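Local coordinates for putative type VI secretion protein (PDB 4PS2) that is the C-terminal helical fragment of TssB, which together with TssC probably forms the contractile sheath of the type VI secretion system, at residues K27-M32 and D68-L73; R33-D38 and N42-V47. All blocks are in the same frame, centred on the assembly; numbering follows the deposited sequence.

Both contacts start from helix 16-40, at successive places along it. In contact 1 its middle, 27-32, packs against 68-73 near the end of helix 64-71; the centre of this contact lies about 3 Å from the centre of the chain. In contact 2 its last turns, 33-38, meet 42-47, where the chain folds back into helix 46-57 at the surface. The two centres lie about 13 Å apart, and the sets touch directly where Leu73 O comes within 3.6 Å of Leu36 CD2. Zinc belongs to the first region alone: it sits 9.6 Å from Leu70 CA but 27.6 Å from Leu44 CA in the turn.

Contact 1: K27-M32 and D68-L73; sequences KAMLAM and DELRAL. With ZN (zinc ion), chain B.
Leu70 of helix 64-71 points its side chain at helix 16-40, and its two methyls divide the work. CD1 ends on the methyl of Ala28, with Leu70 CD1 and Ala28 CB 3.9 Å apart. CD2 turns to the next helical turn and lies alongside the stem of Met32, where Leu70 CD2 is 3.8 Å from Met32 CG and nearly as near to its CB. The same methyl reaches toward Met29 more loosely, Leu70 CD2 to Met29 CG being 4.3 Å.

Met32 passes Leu70 in the opposing sense, one side chain running toward the backbone of the other. With CG swung trans to the main-chain N (chi1 -169°) and a bend at chi2 (68°), the thioether is carried past the leucine branch, and its terminal methyl settles beside the opposite backbone: Met32 CE stands 3.5 Å from Leu70 O. That is a van der Waals touch on a carbonyl that already accepts Leu73 N, at 3.2 Å from Leu70 O. Apolar contact does the joining here. The same side chains extend the core further, Met32 onto Leu53 and Leu70 onto Leu57, both of helix 46-57, while Ala28 also meets Leu62.

Glu69, the preceding residue, takes no part in this packing. Its chain is extended beyond CG, and its carboxylate holds zinc through one oxygen: OE2 of Glu69 is 2.0 Å from the metal, whereas Glu69 OE1 stays 3.0 Å off, a one-sided, monodentate grip.

The arrangement is that of a small helical bundle: a leucine and a methionine interleave, each reaching toward the other's helix, an alanine gives the methyl against which the leucine ends, and the zinc-binding glutamate lies beside this core.

Contact 2: R33-D38 and N42-V47; sequences RSLLRD and NLLDNV
Leu43 N donates to Asp38 O across 2.8 Å in a fairly straight bond (156°); with Asn42 at positive phi as C-prime residue, this is the Schellman motif that ends helix 16-40. The turn brings two leucines round onto the helix. Leu44 approaches the stem of Asp38 at a slant, its CD2 lying 3.7 Å from Asp38 CB, so the carbon part of the aspartate does most of the touching and its OD2 only skirts the same methyl. Leu43 lies crosswise to Asp38 and stays looser, Leu43 CD1 to Asp38 OD1 being 4.2 Å.

Further in, Leu35 and Leu44 meet methyl to methyl, their side chains at about a right angle, with Leu35 CD1 and Leu44 CD2 4.1 Å apart. Leu35 has its CG trans to the main-chain N (chi1 -177°), which brings the branch nearer the turn than its CB bond suggests.

Asp45 then N-caps helix 46-57 and its OD1 is hydrogen-bonded to Thr48 OG1. Leu35 and Leu44 both rest on Phe49 of that helix, linking the two antiparallel helices at their hairpin end, while Leu36 packs on Leu73 and Pro75 following helix 64-71.

Contact 1: K27-M32 and D68-L73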
loop_
_atom_site.group_PDB
_atom_site.type_symbol
_atom_site.label_atom_id
_atom_site.label_comp_id
_atom_site.label_asym_id
_atom_site.label_seq_id
_atom_site.Cartn_x
_atom_site.Cartn_y
_atom_site.Cartn_z
ATOM N N LYS A 27 3.468 -3.774 -3.102
ATOM C CA LYS A 27 2.119 -4.232 -3.413
ATOM C C LYS A 27 1.114 -3.415 -2.583
ATOM O O LYS A 27 0.121 -2.946 -3.132
ATOM C CB LYS A 27 1.973 -5.721 -3.087
ATOM C CG LYS A 27 0.643 -6.337 -3.553
ATOM C CD LYS A 27 0.434 -7.712 -2.889
ATOM C CE LYS A 27 -0.806 -8.434 -3.355
ATOM N NZ LYS A 27 -2.043 -7.909 -2.718
ATOM N N ALA A 28 1.383 -3.234 -1.271
ATOM C CA ALA A 28 0.515 -2.430 -0.404
ATOM C C ALA A 28 0.445 -0.967 -0.887
ATOM O O ALA A 28 -0.639 -0.400 -0.936
ATOM C CB ALA A 28 0.999 -2.500 1.040
ATOM N N MET A 29 1.595 -0.381 -1.265
ATOM C CA MET A 29 1.706 0.988 -1.775
ATOM C C MET A 29 0.905 1.196 -3.075
ATOM O O MET A 29 0.266 2.244 -3.234
ATOM C CB MET A 29 3.184 1.332 -2.021
ATOM C CG MET A 29 3.959 1.681 -0.732
ATOM S SD MET A 29 5.754 1.698 -1.022
ATOM C CE MET A 29 5.922 3.172 -1.884
ATOM N N LEU A 30 0.966 0.221 -4.016
ATOM C CA LEU A 30 0.223 0.338 -5.265
ATOM C C LEU A 30 -1.283 0.137 -4.994
ATOM O O LEU A 30 -2.100 0.898 -5.519
ATOM C CB LEU A 30 0.746 -0.612 -6.346
ATOM C CG LEU A 30 0.034 -0.544 -7.705
ATOM C CD1 LEU A 30 0.112 0.871 -8.329
ATOM C CD2 LEU A 30 0.585 -1.607 -8.662
ATOM N N ALA A 31 -1.646 -0.848 -4.165
ATOM C CA ALA A 31 -3.066 -1.058 -3.818
ATOM C C ALA A 31 -3.660 0.167 -3.082
ATOM O O ALA A 31 -4.821 0.535 -3.298
ATOM C CB ALA A 31 -3.223 -2.312 -2.977
ATOM N N MET A 32 -2.840 0.810 -2.232
ATOM C CA MET A 32 -3.252 1.977 -1.482
ATOM C C MET A 32 -3.451 3.172 -2.429
ATOM O O MET A 32 -4.431 3.908 -2.291
ATOM C CB MET A 32 -2.187 2.292 -0.408
ATOM C CG MET A 32 -2.619 3.305 0.579
ATOM S SD MET A 32 -3.954 2.728 1.663
ATOM C CE MET A 32 -4.530 4.323 2.212
ATOM N N ASP A 68 1.402 2.708 9.232
ATOM C CA ASP A 68 1.197 4.053 9.775
ATOM C C ASP A 68 1.309 5.150 8.721
ATOM O O ASP A 68 0.451 6.026 8.674
ATOM C CB ASP A 68 2.166 4.318 10.948
ATOM C CG ASP A 68 1.863 3.492 12.190
ATOM O OD1 ASP A 68 0.687 3.082 12.366
ATOM O OD2 ASP A 68 2.795 3.264 12.990
ATOM N N GLU A 69 2.338 5.085 7.857
ATOM C CA GLU A 69 2.562 6.010 6.737
ATOM C C GLU A 69 1.436 5.860 5.704
ATOM O O GLU A 69 0.997 6.857 5.128
ATOM C CB GLU A 69 3.905 5.697 6.060
ATOM C CG GLU A 69 5.108 6.028 6.934
ATOM C CD GLU A 69 6.447 5.691 6.310
ATOM O OE1 GLU A 69 6.468 5.086 5.213
ATOM O OE2 GLU A 69 7.483 6.043 6.918
ATOM N N LEU A 70 0.944 4.620 5.499
ATOM C CA LEU A 70 -0.179 4.364 4.581
ATOM C C LEU A 70 -1.501 4.939 5.118
ATOM O O LEU A 70 -2.202 5.651 4.385
ATOM C CB LEU A 70 -0.271 2.880 4.179
ATOM C CG LEU A 70 0.895 2.364 3.311
ATOM C CD1 LEU A 70 0.820 0.853 3.106
ATOM C CD2 LEU A 70 0.953 3.045 1.955
ATOM N N ARG A 71 -1.790 4.710 6.418
ATOM C CA ARG A 71 -2.986 5.237 7.101
ATOM C C ARG A 71 -2.963 6.768 7.191
ATOM O O ARG A 71 -4.024 7.382 7.179
ATOM C CB ARG A 71 -3.164 4.645 8.508
ATOM C CG ARG A 71 -3.433 3.158 8.559
ATOM C CD ARG A 71 -3.654 2.661 9.984
ATOM N NE ARG A 71 -5.076 2.455 10.259
ATOM C CZ ARG A 71 -5.691 1.278 10.208
ATOM N NH1 ARG A 71 -5.008 0.174 9.928
ATOM N NH2 ARG A 71 -6.990 1.193 10.451
ATOM N N ALA A 72 -1.760 7.387 7.245
ATOM C CA ALA A 72 -1.597 8.847 7.290
ATOM C C ALA A 72 -1.994 9.532 5.980
ATOM O O ALA A 72 -2.202 10.741 5.953
ATOM C CB ALA A 72 -0.169 9.204 7.662
ATOM N N LEU A 73 -2.126 8.763 4.898
ATOM C CA LEU A 73 -2.532 9.271 3.590
ATOM C C LEU A 73 -4.056 9.315 3.455
ATOM O O LEU A 73 -4.573 9.934 2.521
ATOM C CB LEU A 73 -1.931 8.401 2.472
ATOM C CG LEU A 73 -0.402 8.424 2.279
ATOM C CD1 LEU A 73 0.004 7.405 1.255
ATOM C CD2 LEU A 73 0.110 9.826 1.835
HETATM ZN ZN ZN B . 9.148 6.219 5.739
#

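Contact 2: R33-D38 and N42-V47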
loop_
_atom_site.group_PDB
_atom_site.type_symbol
_atom_site.label_atom_id
_atom_site.label_comp_id
_atom_site.label_asym_id
_atom_site.label_seq_id
_atom_site.Cartn_x
_atom_site.Cartn_y
_atom_site.Cartn_z
ATOM N N ARG A 33 -2.515 3.350 -3.398
ATOM C CA ARG A 33 -2.587 4.433 -4.372
ATOM C C ARG A 33 -3.874 4.310 -5.190
ATOM O O ARG A 33 -4.556 5.306 -5.376
ATOM C CB ARG A 33 -1.365 4.404 -5.288
ATOM C CG ARG A 33 -1.398 5.491 -6.357
ATOM C CD ARG A 33 -0.564 5.084 -7.517
ATOM N NE ARG A 33 0.848 5.048 -7.150
ATOM C CZ ARG A 33 1.799 4.599 -7.951
ATOM N NH1 ARG A 33 1.496 4.154 -9.163
ATOM N NH2 ARG A 33 3.063 4.614 -7.562
ATOM N N SER A 34 -4.213 3.093 -5.646
ATOM C CA SER A 34 -5.431 2.824 -6.427
ATOM C C SER A 34 -6.695 3.083 -5.616
ATOM O O SER A 34 -7.657 3.669 -6.122
ATOM C CB SER A 34 -5.426 1.389 -6.956
ATOM O OG SER A 34 -4.276 1.142 -7.752
ATOM N N LEU A 35 -6.696 2.644 -4.356
ATOM C CA LEU A 35 -7.819 2.814 -3.461
ATOM C C LEU A 35 -8.067 4.303 -3.166
ATOM O O LEU A 35 -9.222 4.733 -3.202
ATOM C CB LEU A 35 -7.608 2.011 -2.170
ATOM C CG LEU A 35 -8.764 2.074 -1.204
ATOM C CD1 LEU A 35 -10.013 1.362 -1.760
ATOM C CD2 LEU A 35 -8.358 1.619 0.161
ATOM N N LEU A 36 -6.999 5.081 -2.888
ATOM C CA LEU A 36 -7.137 6.528 -2.640
ATOM C C LEU A 36 -7.626 7.250 -3.899
ATOM O O LEU A 36 -8.415 8.181 -3.791
ATOM C CB LEU A 36 -5.815 7.145 -2.178
ATOM C CG LEU A 36 -5.374 6.843 -0.740
ATOM C CD1 LEU A 36 -3.885 7.183 -0.563
ATOM C CD2 LEU A 36 -6.210 7.639 0.272
ATOM N N ARG A 37 -7.179 6.822 -5.087
ATOM C CA ARG A 37 -7.627 7.439 -6.335
ATOM C C ARG A 37 -9.115 7.156 -6.538
ATOM O O ARG A 37 -9.851 8.056 -6.940
ATOM C CB ARG A 37 -6.790 6.961 -7.527
ATOM C CG ARG A 37 -5.345 7.485 -7.458
ATOM C CD ARG A 37 -4.453 7.033 -8.609
ATOM N NE ARG A 37 -4.881 7.657 -9.859
ATOM C CZ ARG A 37 -4.581 8.898 -10.234
ATOM N NH1 ARG A 37 -3.788 9.656 -9.479
ATOM N NH2 ARG A 37 -5.056 9.385 -11.367
ATOM N N ASP A 38 -9.559 5.919 -6.226
ATOM C CA ASP A 38 -10.969 5.498 -6.314
ATOM C C ASP A 38 -11.816 6.361 -5.391
ATOM O O ASP A 38 -12.819 6.925 -5.829
ATOM C CB ASP A 38 -11.124 4.002 -5.942
ATOM C CG ASP A 38 -10.572 3.031 -6.975
ATOM O OD1 ASP A 38 -10.413 3.435 -8.149
ATOM O OD2 ASP A 38 -10.270 1.871 -6.603
ATOM N N ASN A 42 -14.485 9.547 -6.293
ATOM C CA ASN A 42 -15.821 9.157 -5.832
ATOM C C ASN A 42 -16.358 7.851 -6.455
ATOM O O ASN A 42 -17.577 7.660 -6.533
ATOM C CB ASN A 42 -16.805 10.324 -6.022
ATOM C CG ASN A 42 -17.161 10.981 -4.730
ATOM O OD1 ASN A 42 -18.052 10.527 -4.002
ATOM N ND2 ASN A 42 -16.436 12.036 -4.397
ATOM N N LEU A 43 -15.452 6.925 -6.836
ATOM C CA LEU A 43 -15.830 5.662 -7.469
ATOM C C LEU A 43 -16.308 4.610 -6.486
ATOM O O LEU A 43 -16.983 3.671 -6.891
ATOM C CB LEU A 43 -14.719 5.141 -8.411
ATOM C CG LEU A 43 -14.465 6.028 -9.622
ATOM C CD1 LEU A 43 -13.188 5.621 -10.329
ATOM C CD2 LEU A 43 -15.662 6.020 -10.570
ATOM N N LEU A 44 -16.035 4.806 -5.181
ATOM C CA LEU A 44 -16.560 3.918 -4.149
ATOM C C LEU A 44 -16.964 4.718 -2.936
ATOM O O LEU A 44 -16.452 5.819 -2.740
ATOM C CB LEU A 44 -15.609 2.750 -3.795
ATOM C CG LEU A 44 -14.120 3.003 -3.833
ATOM C CD1 LEU A 44 -13.644 3.651 -2.553
ATOM C CD2 LEU A 44 -13.388 1.730 -4.086
ATOM N N ASP A 45 -17.902 4.192 -2.138
ATOM C CA ASP A 45 -18.354 4.883 -0.936
ATOM C C ASP A 45 -17.406 4.586 0.234
ATOM O O ASP A 45 -16.555 3.700 0.120
ATOM C CB ASP A 45 -19.818 4.525 -0.610
ATOM C CG ASP A 45 -20.112 3.063 -0.334
ATOM O OD1 ASP A 45 -19.171 2.245 -0.373
ATOM O OD2 ASP A 45 -21.282 2.737 -0.055
ATOM N N ASN A 46 -17.570 5.315 1.358
ATOM C CA ASN A 46 -16.741 5.193 2.551
ATOM C C ASN A 46 -16.713 3.799 3.151
ATOM O O ASN A 46 -15.664 3.397 3.640
ATOM C CB ASN A 46 -17.174 6.201 3.622
ATOM C CG ASN A 46 -16.833 7.656 3.352
ATOM O OD1 ASN A 46 -16.025 8.015 2.483
ATOM N ND2 ASN A 46 -17.422 8.532 4.139
ATOM N N VAL A 47 -17.854 3.087 3.169
ATOM C CA VAL A 47 -17.927 1.730 3.739
ATOM C C VAL A 47 -17.015 0.747 2.954
ATOM O O VAL A 47 -16.319 -0.059 3.580
ATOM C CB VAL A 47 -19.387 1.205 3.944
ATOM C CG1 VAL A 47 -20.124 1.079 2.627
ATOM C CG2 VAL A 47 -19.419 -0.139 4.675
#